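PDB 3BQW: putative capsid protein of prophage from Escherichia coli CFT073, which probably builds the icosahedral shell of a tailed phage as a major capsid protein of the E family, although its function has not been established. Local coordinates for residues A[119-122]-A[123-127]; A[12-15]-A[16-19]; A[112-115]-A[116-120]; A[21-24]-A[25-29]. One frame throughout, in Å; residues are numbered along the deposited sequence.

Contact 1 (A[119-122]-A[123-127]); sequences RLIT and GNMRR
Thr122 and Arg126, one helical turn apart, meet through both backbone and side chain. The amide of Arg126 gives a bond to Thr122 O at 2.9 Å, and the aliphatic CG of Arg126 comes to 3.4 Å from the same oxygen. A water joins the two polar ends: it donates to Thr122 OG1 at 2.7 Å and accepts from Arg126 NH1 at 2.8 Å, lying at the edge of the guanidinium in its plane. Gly123 CA lies against one face of that guanidinium, offset toward its rim. The bend at chi3 of Arg126 (-44°) folds the group back over the preceding turn in this way.

All this belongs to the long helix 113-146, whose i to i+4 amide-to-carbonyl ladder runs unbroken here. On another side of the helix, Ile121 and Met125 lie alongside each other and point the same way, CG2 of Ile121 being 4.1 Å from SD of Met125; both reach Leu13 of helix 10-17. Leu120 O accepts the Asn124 amide and also a weak bond from Asn124 ND2, while Asn124 OD1 receives NH1 of Arg127 from above the amide plane.

Partners beyond the two segments hold these groups: Thr122 OG1 is bonded to Met118 O, and Arg126 NH1 to Tyr16 OH.

Contact 2 (A[12-15]-A[16-19]); sequences QLFA and YLNR
Leu17 carries CG opposite the backbone N (chi1 -154°), which sends its CD2 methyl back toward Phe14, one turn earlier. That methyl stands 4.1 Å from Phe14 CD2 and equally near CE2, so a single methyl meets one side of the benzyl group at an oblique approach. Asn18 is placed differently: its CG lies beside the backbone N, anti to the carbonyl carbon (chi1 -65°), which turns the carboxamide toward the same ring. Its ND2 is 3.8 Å from Phe14 CB, and the amide and ring planes are only 13° apart although the two side chains run across each other.

The backbone here is the closing turn of helix 10-17. Leu13 O takes a nearly straight bond from Leu17 N, lying in the carbonyl plane, and a weak one from Tyr16 N. Phe14 O accepts the amide of Asn18 at 2.8 Å, although Asn18 is already the first residue to leave helical backbone angles. The next amide, that of Arg19, turns to Tyr16 O at 3.0 Å, an i to i+3 bond that closes the turn. Arg19 then extends past Tyr16, whose CE1 lies 3.8 Å above one guanidinium face, toward the rim; NE of Arg19 forms a salt bridge with Asp21.

The helix is wedged between strand 314-319 and helix 113-146: Phe14 packs on Pro315 of the strand, Tyr16 on Thr122 of the helix, and Leu13 and Leu17 on both, Leu17 reaching Ile129.

Contact 3 (A[112-115]-A[116-120]); sequences DPTY and RRMRL
Tyr115 and Arg116 lie in the first turn of helix 113-146, a start marked by an N-cap: the Asp112 carboxylate accepts the amide of Thr114 through OD1 at 3.0 Å, approached from above the carboxylate plane. The i to i+4 ladder begins at once, with Arg116 N reaching Asp112 O and Arg117 N reaching Pro113 O, and it continues through Met118 and Arg119.

Tyr115 has the most surface buried by the contact. Its ring is carried on a chi1 of -177°, the CG standing opposite the backbone N, and this lays the phenol along the helix in the direction of Arg119. The two side chains run side by side and point the same way. Contact comes from the aliphatic part of the arginine: Arg119 CG is 3.6 Å from Tyr115 CE2, and Arg119 CD is 3.8 Å from both CE2 and OH of the tyrosine. The guanidinium is turned steeply to the ring, with 70° between their planes. Double bending of Arg119 at chi2 and chi3 brings its methylenes alongside the phenol before the charged end leaves for Glu105 and Met100 O. Tyr115 also touches Glu105, so the two neighbours have that residue in common.

Arg116, second in surface buried by the contact, keeps close to the helix start. Its head is anchored beyond the turn, NH1 bonding to Leu110 O in the loop just before the helix, whereas Arg117 goes to Glu327 in a salt bridge. Nearer the backbone, the methylene CG of Arg116 lies 3.3 Å from Asp112 O, the very oxygen that accepts the Arg116 amide.

Contact 4 (A[21-24]-A[25-29]); sequences DIAE and FKFSP
A single short helical turn, 23-26, with Ile22 as its N-cap residue, brings Ile22 against Phe25 and Ala23 against Phe27. Ile22 and Phe25 lie side by side and point the same way. The CG2 methyl of Ile22 stands over one face of the Phe25 ring, 3.9 Å from its centroid and 14° off the normal, a CH-pi contact. The other atoms of Ile22 gather at one side of the ring, CB being 3.6 Å from Phe25 CD2 and CD1 3.6 Å from Phe25 CE2.

The turn itself is held by a shared acceptor. Ile22 O takes Phe25 N at 2.8 Å from above the carbonyl plane and Lys26 N at 3.0 Å within that plane, so a tight i to i+3 bond and a helical i to i+4 bond start from one oxygen and together close the single turn. Ala23 O then accepts Phe27 N, although Phe27 has already left the helical backbone. Ala23 CB meets the Phe27 ring at CD2, 3.9 Å away, while Lys26 CG rests 3.3 Å above the centre of one face of that ring.

Around the turn, Phe25 meets the Tyr16 ring at a steep angle, and Ile22 packs on Arg126 of helix 113-146. Lys133 of the same helix bonds to Glu24 O and Phe27 O through NZ, gathering carbonyls at the end of the turn.

In the fold
From the N terminus, contact 2 finishes helix 10-17, contact 4 forms the next short helix, 23-26, and contacts 3 and 1 follow on the long helix 113-146. Each bridges adjoining residues, so none closes a long loop; none nests or crosses, though contacts 3 and 1 overlap at Arg119 and Leu120. Contact 1 is the meeting point, touched by contact 2 and, through Arg126 CD, 3.6 Å from Ile22 CG2, by contact 4. Contacts 2 and 4 also touch directly, at Tyr16 and Ile22. Contact 3 stands at the outer helix start, about 22 Å from contact 4 between centres. The N-terminal helices are tied to helix 113-146 at contact 1; contact 3 only starts that helix.

Contact 1 (A[119-122]-A[123-127])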
# COMPACT_ATOMS: atom_id res chain seq x y z
N ARG A 119 15.74 -2.32 -21.85
CA ARG A 119 15.95 -1.43 -20.70
C ARG A 119 14.77 -0.51 -20.46
O ARG A 119 14.38 -0.29 -19.31
CB ARG A 119 17.18 -0.55 -20.90
CG ARG A 119 18.49 -1.31 -20.93
CD ARG A 119 18.83 -1.94 -19.58
NE ARG A 119 18.83 -0.99 -18.46
CZ ARG A 119 19.82 -0.15 -18.17
NH1 ARG A 119 20.91 -0.09 -18.92
NH2 ARG A 119 19.72 0.64 -17.12
N LEU A 120 14.21 0.06 -21.52
CA LEU A 120 13.05 0.96 -21.39
C LEU A 120 11.80 0.22 -20.97
O LEU A 120 11.02 0.73 -20.16
CB LEU A 120 12.81 1.72 -22.68
CG LEU A 120 13.94 2.68 -23.07
CD1 LEU A 120 13.67 3.28 -24.43
CD2 LEU A 120 14.14 3.74 -22.04
N ILE A 121 11.61 -0.99 -21.52
CA ILE A 121 10.45 -1.81 -21.24
C ILE A 121 10.45 -2.22 -19.77
O ILE A 121 9.46 -2.01 -19.06
CB ILE A 121 10.37 -3.06 -22.15
CG1 ILE A 121 9.95 -2.64 -23.57
CG2 ILE A 121 9.38 -4.09 -21.58
CD1 ILE A 121 10.29 -3.65 -24.63
N THR A 122 11.58 -2.75 -19.31
CA THR A 122 11.72 -3.22 -17.94
C THR A 122 11.68 -2.06 -16.96
O THR A 122 11.10 -2.17 -15.85
CB THR A 122 13.02 -4.03 -17.75
OG1 THR A 122 14.15 -3.29 -18.24
CG2 THR A 122 12.96 -5.40 -18.49
N GLY A 123 12.27 -0.93 -17.36
CA GLY A 123 12.21 0.28 -16.54
C GLY A 123 10.78 0.76 -16.32
O GLY A 123 10.41 1.14 -15.21
N ASN A 124 9.99 0.76 -17.38
CA ASN A 124 8.59 1.16 -17.31
C ASN A 124 7.72 0.13 -16.61
O ASN A 124 6.78 0.48 -15.90
CB ASN A 124 8.05 1.51 -18.69
CG ASN A 124 8.54 2.87 -19.17
OD1 ASN A 124 8.23 3.88 -18.59
ND2 ASN A 124 9.34 2.88 -20.24
N MET A 125 8.06 -1.14 -16.76
CA MET A 125 7.38 -2.19 -16.00
C MET A 125 7.57 -1.98 -14.51
O MET A 125 6.60 -2.10 -13.75
CB MET A 125 7.90 -3.59 -16.38
CG MET A 125 7.38 -4.15 -17.71
SD MET A 125 8.06 -5.79 -18.14
CE MET A 125 7.22 -6.69 -16.87
N ARG A 126 8.80 -1.70 -14.08
CA ARG A 126 9.09 -1.44 -12.67
C ARG A 126 8.30 -0.24 -12.13
O ARG A 126 7.84 -0.25 -11.01
CB ARG A 126 10.59 -1.23 -12.40
CG ARG A 126 11.42 -2.52 -12.48
CD ARG A 126 12.84 -2.36 -11.91
NE ARG A 126 13.55 -1.14 -12.33
CZ ARG A 126 14.25 -1.00 -13.45
NH1 ARG A 126 14.38 -1.99 -14.32
NH2 ARG A 126 14.84 0.16 -13.70
N ARG A 127 8.18 0.79 -12.95
CA ARG A 127 7.47 2.01 -12.59
C ARG A 127 5.95 1.75 -12.50
O ARG A 127 5.27 2.29 -11.63
CB ARG A 127 7.83 3.05 -13.65
CG ARG A 127 7.12 4.37 -13.67
CD ARG A 127 7.74 5.24 -14.82
NE ARG A 127 9.15 5.56 -14.52
CZ ARG A 127 10.23 5.18 -15.22
NH1 ARG A 127 10.15 4.45 -16.34
NH2 ARG A 127 11.42 5.55 -14.78
O HOH W 1 15.52 -1.42 -16.82

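Contact 2 (A[12-15]-A[16-19])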
# COMPACT_ATOMS: atom_id res chain seq x y z
N GLN A 12 7.66 -13.44 -22.06
CA GLN A 12 8.93 -12.71 -21.98
C GLN A 12 8.88 -11.63 -20.92
O GLN A 12 9.82 -11.45 -20.13
CB GLN A 12 9.30 -12.14 -23.37
CG GLN A 12 9.67 -13.26 -24.37
CD GLN A 12 9.57 -12.86 -25.86
OE1 GLN A 12 9.70 -11.70 -26.23
NE2 GLN A 12 9.36 -13.86 -26.71
N LEU A 13 7.76 -10.93 -20.86
CA LEU A 13 7.54 -9.92 -19.81
C LEU A 13 7.37 -10.55 -18.42
O LEU A 13 7.89 -10.01 -17.44
CB LEU A 13 6.33 -9.06 -20.17
CG LEU A 13 6.31 -8.39 -21.56
CD1 LEU A 13 4.96 -7.76 -21.80
CD2 LEU A 13 7.41 -7.38 -21.72
N PHE A 14 6.66 -11.67 -18.31
CA PHE A 14 6.55 -12.40 -17.03
C PHE A 14 7.90 -12.93 -16.52
O PHE A 14 8.12 -12.98 -15.31
CB PHE A 14 5.57 -13.58 -17.11
CG PHE A 14 4.14 -13.21 -16.84
CD1 PHE A 14 3.16 -13.41 -17.79
CD2 PHE A 14 3.77 -12.64 -15.62
CE1 PHE A 14 1.83 -13.07 -17.52
CE2 PHE A 14 2.47 -12.29 -15.36
CZ PHE A 14 1.50 -12.51 -16.30
N ALA A 15 8.78 -13.31 -17.42
CA ALA A 15 10.14 -13.75 -17.07
C ALA A 15 10.87 -12.68 -16.26
O ALA A 15 11.60 -12.99 -15.33
CB ALA A 15 10.95 -14.11 -18.34
N TYR A 16 10.67 -11.42 -16.62
CA TYR A 16 11.26 -10.32 -15.88
C TYR A 16 10.51 -10.05 -14.57
O TYR A 16 11.11 -9.91 -13.51
CB TYR A 16 11.25 -9.05 -16.72
CG TYR A 16 11.93 -7.92 -16.02
CD1 TYR A 16 13.32 -7.95 -15.82
CD2 TYR A 16 11.22 -6.85 -15.52
CE1 TYR A 16 13.96 -6.93 -15.15
CE2 TYR A 16 11.86 -5.83 -14.83
CZ TYR A 16 13.22 -5.88 -14.65
OH TYR A 16 13.87 -4.88 -14.01
N LEU A 17 9.20 -9.97 -14.68
CA LEU A 17 8.34 -9.69 -13.55
C LEU A 17 8.55 -10.72 -12.42
O LEU A 17 8.46 -10.39 -11.24
CB LEU A 17 6.87 -9.66 -14.03
CG LEU A 17 5.80 -8.87 -13.31
CD1 LEU A 17 6.23 -7.40 -12.97
CD2 LEU A 17 4.51 -8.90 -14.13
N ASN A 18 8.86 -11.96 -12.79
CA ASN A 18 9.03 -13.06 -11.83
C ASN A 18 10.48 -13.27 -11.43
O ASN A 18 10.77 -14.27 -10.78
CB ASN A 18 8.51 -14.38 -12.43
CG ASN A 18 7.01 -14.36 -12.67
OD1 ASN A 18 6.26 -13.74 -11.92
ND2 ASN A 18 6.56 -15.04 -13.71
N ARG A 19 11.37 -12.36 -11.80
CA ARG A 19 12.81 -12.67 -11.81
C ARG A 19 13.46 -12.99 -10.44
O ARG A 19 14.46 -13.73 -10.39
CB ARG A 19 13.62 -11.58 -12.52
CG ARG A 19 15.00 -12.05 -12.88
CD ARG A 19 15.67 -11.16 -13.87
NE ARG A 19 16.40 -10.08 -13.24
CZ ARG A 19 17.05 -9.15 -13.93
NH1 ARG A 19 17.04 -9.17 -15.26
NH2 ARG A 19 17.70 -8.19 -13.30

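Contact 3 (A[112-115]-A[116-120])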
# COMPACT_ATOMS: atom_id res chain seq x y z
N ASP A 112 23.32 -1.68 -28.76
CA ASP A 112 22.30 -2.56 -29.32
C ASP A 112 20.88 -2.03 -29.05
O ASP A 112 20.45 -1.98 -27.90
CB ASP A 112 22.46 -3.95 -28.72
CG ASP A 112 21.41 -4.93 -29.21
OD1 ASP A 112 20.60 -4.57 -30.09
OD2 ASP A 112 21.40 -6.07 -28.70
N PRO A 113 20.13 -1.66 -30.12
CA PRO A 113 18.78 -1.11 -29.96
C PRO A 113 17.79 -2.05 -29.25
O PRO A 113 16.88 -1.57 -28.59
CB PRO A 113 18.31 -0.88 -31.41
CG PRO A 113 19.52 -0.87 -32.23
CD PRO A 113 20.51 -1.75 -31.54
N THR A 114 17.97 -3.36 -29.41
CA THR A 114 17.15 -4.35 -28.72
C THR A 114 17.39 -4.28 -27.23
O THR A 114 16.45 -4.32 -26.45
CB THR A 114 17.49 -5.79 -29.20
OG1 THR A 114 16.99 -5.97 -30.52
CG2 THR A 114 16.88 -6.85 -28.28
N TYR A 115 18.66 -4.17 -26.86
CA TYR A 115 19.07 -4.05 -25.47
C TYR A 115 18.45 -2.80 -24.84
O TYR A 115 17.98 -2.85 -23.71
CB TYR A 115 20.59 -3.99 -25.33
CG TYR A 115 21.02 -3.93 -23.89
CD1 TYR A 115 21.10 -5.10 -23.13
CD2 TYR A 115 21.33 -2.72 -23.27
CE1 TYR A 115 21.48 -5.07 -21.80
CE2 TYR A 115 21.71 -2.68 -21.94
CZ TYR A 115 21.78 -3.85 -21.20
OH TYR A 115 22.17 -3.82 -19.88
N ARG A 116 18.46 -1.72 -25.61
CA ARG A 116 17.93 -0.44 -25.19
C ARG A 116 16.41 -0.47 -25.06
O ARG A 116 15.87 0.12 -24.14
CB ARG A 116 18.33 0.65 -26.15
CG ARG A 116 19.83 0.87 -26.27
CD ARG A 116 20.10 1.81 -27.41
NE ARG A 116 19.46 3.09 -27.15
CZ ARG A 116 19.96 4.03 -26.35
NH1 ARG A 116 21.14 3.83 -25.75
NH2 ARG A 116 19.29 5.16 -26.15
N ARG A 117 15.71 -1.12 -25.99
CA ARG A 117 14.26 -1.26 -25.87
C ARG A 117 13.95 -2.04 -24.60
O ARG A 117 13.08 -1.65 -23.83
CB ARG A 117 13.62 -1.92 -27.10
CG ARG A 117 13.22 -0.94 -28.22
CD ARG A 117 12.66 -1.65 -29.47
NE ARG A 117 11.46 -2.46 -29.17
CZ ARG A 117 11.45 -3.77 -28.95
NH1 ARG A 117 12.55 -4.51 -29.07
NH2 ARG A 117 10.30 -4.38 -28.67
N MET A 118 14.71 -3.11 -24.36
CA MET A 118 14.54 -3.95 -23.18
C MET A 118 14.71 -3.16 -21.90
O MET A 118 13.94 -3.34 -20.97
CB MET A 118 15.56 -5.10 -23.14
CG MET A 118 15.48 -6.11 -24.27
SD MET A 118 13.99 -7.07 -24.33
CE MET A 118 13.41 -6.90 -22.60
N ARG A 119 15.74 -2.32 -21.85
CA ARG A 119 15.95 -1.43 -20.70
C ARG A 119 14.77 -0.51 -20.46
O ARG A 119 14.38 -0.29 -19.31
CB ARG A 119 17.18 -0.55 -20.90
CG ARG A 119 18.49 -1.31 -20.93
CD ARG A 119 18.83 -1.94 -19.58
NE ARG A 119 18.83 -0.99 -18.46
CZ ARG A 119 19.82 -0.15 -18.17
NH1 ARG A 119 20.91 -0.09 -18.92
NH2 ARG A 119 19.72 0.64 -17.12
N LEU A 120 14.21 0.06 -21.52
CA LEU A 120 13.05 0.96 -21.39
C LEU A 120 11.80 0.22 -20.97
O LEU A 120 11.02 0.73 -20.16
CB LEU A 120 12.81 1.72 -22.68
CG LEU A 120 13.94 2.68 -23.07
CD1 LEU A 120 13.67 3.28 -24.43
CD2 LEU A 120 14.14 3.74 -22.04

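Contact 4 (A[21-24]-A[25-29])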
# COMPACT_ATOMS: atom_id res chain seq x y z
N ASP A 21 15.04 -11.12 -8.04
CA ASP A 21 16.00 -10.15 -7.53
C ASP A 21 15.68 -8.70 -7.90
O ASP A 21 16.57 -7.88 -7.97
CB ASP A 21 17.41 -10.49 -8.06
CG ASP A 21 17.50 -10.44 -9.59
OD1 ASP A 21 16.48 -10.66 -10.27
OD2 ASP A 21 18.61 -10.17 -10.11
N ILE A 22 14.42 -8.37 -8.12
CA ILE A 22 14.06 -6.97 -8.36
C ILE A 22 13.21 -6.51 -7.17
O ILE A 22 12.11 -7.00 -6.96
CB ILE A 22 13.36 -6.79 -9.74
CG1 ILE A 22 14.32 -7.25 -10.87
CG2 ILE A 22 12.94 -5.34 -9.98
CD1 ILE A 22 13.63 -7.91 -12.04
N ALA A 23 13.77 -5.58 -6.38
CA ALA A 23 13.19 -5.07 -5.14
C ALA A 23 11.76 -4.61 -5.34
O ALA A 23 10.88 -4.91 -4.53
CB ALA A 23 14.04 -3.91 -4.58
N GLU A 24 11.52 -3.92 -6.46
CA GLU A 24 10.19 -3.40 -6.80
C GLU A 24 9.17 -4.52 -6.88
O GLU A 24 7.99 -4.27 -6.71
CB GLU A 24 10.19 -2.65 -8.15
CG GLU A 24 10.92 -1.32 -8.14
CD GLU A 24 12.41 -1.44 -8.38
OE1 GLU A 24 12.97 -2.56 -8.36
OE2 GLU A 24 13.03 -0.37 -8.56
N PHE A 25 9.64 -5.73 -7.17
CA PHE A 25 8.75 -6.87 -7.32
C PHE A 25 8.63 -7.66 -6.02
O PHE A 25 7.54 -8.09 -5.67
CB PHE A 25 9.18 -7.78 -8.49
CG PHE A 25 9.30 -7.06 -9.83
CD1 PHE A 25 8.65 -5.85 -10.08
CD2 PHE A 25 10.04 -7.62 -10.86
CE1 PHE A 25 8.75 -5.23 -11.30
CE2 PHE A 25 10.14 -7.00 -12.09
CZ PHE A 25 9.49 -5.81 -12.31
N LYS A 26 9.72 -7.83 -5.28
CA LYS A 26 9.63 -8.71 -4.13
C LYS A 26 9.13 -8.00 -2.83
O LYS A 26 8.58 -8.67 -1.95
CB LYS A 26 10.94 -9.50 -3.93
CG LYS A 26 11.91 -8.96 -2.92
CD LYS A 26 13.20 -9.83 -2.84
CE LYS A 26 13.15 -10.97 -1.79
NZ LYS A 26 14.52 -11.64 -1.59
N PHE A 27 9.29 -6.68 -2.74
CA PHE A 27 8.86 -5.93 -1.57
C PHE A 27 7.70 -5.00 -1.88
O PHE A 27 7.51 -4.59 -3.02
CB PHE A 27 10.01 -5.10 -0.99
CG PHE A 27 11.28 -5.88 -0.79
CD1 PHE A 27 11.27 -7.04 -0.04
CD2 PHE A 27 12.47 -5.44 -1.33
CE1 PHE A 27 12.44 -7.78 0.15
CE2 PHE A 27 13.64 -6.17 -1.15
CZ PHE A 27 13.62 -7.34 -0.40
N SER A 28 6.94 -4.69 -0.84
CA SER A 28 5.80 -3.77 -0.88
C SER A 28 5.90 -2.77 0.27
O SER A 28 6.62 -2.99 1.25
CB SER A 28 4.49 -4.54 -0.73
OG SER A 28 4.28 -5.38 -1.83
N PRO A 29 5.19 -1.65 0.15
CA PRO A 29 5.20 -0.65 1.21
C PRO A 29 4.75 -1.18 2.58
O PRO A 29 4.23 -2.31 2.70
CB PRO A 29 4.24 0.40 0.67
CG PRO A 29 4.28 0.24 -0.75
CD PRO A 29 4.40 -1.20 -0.99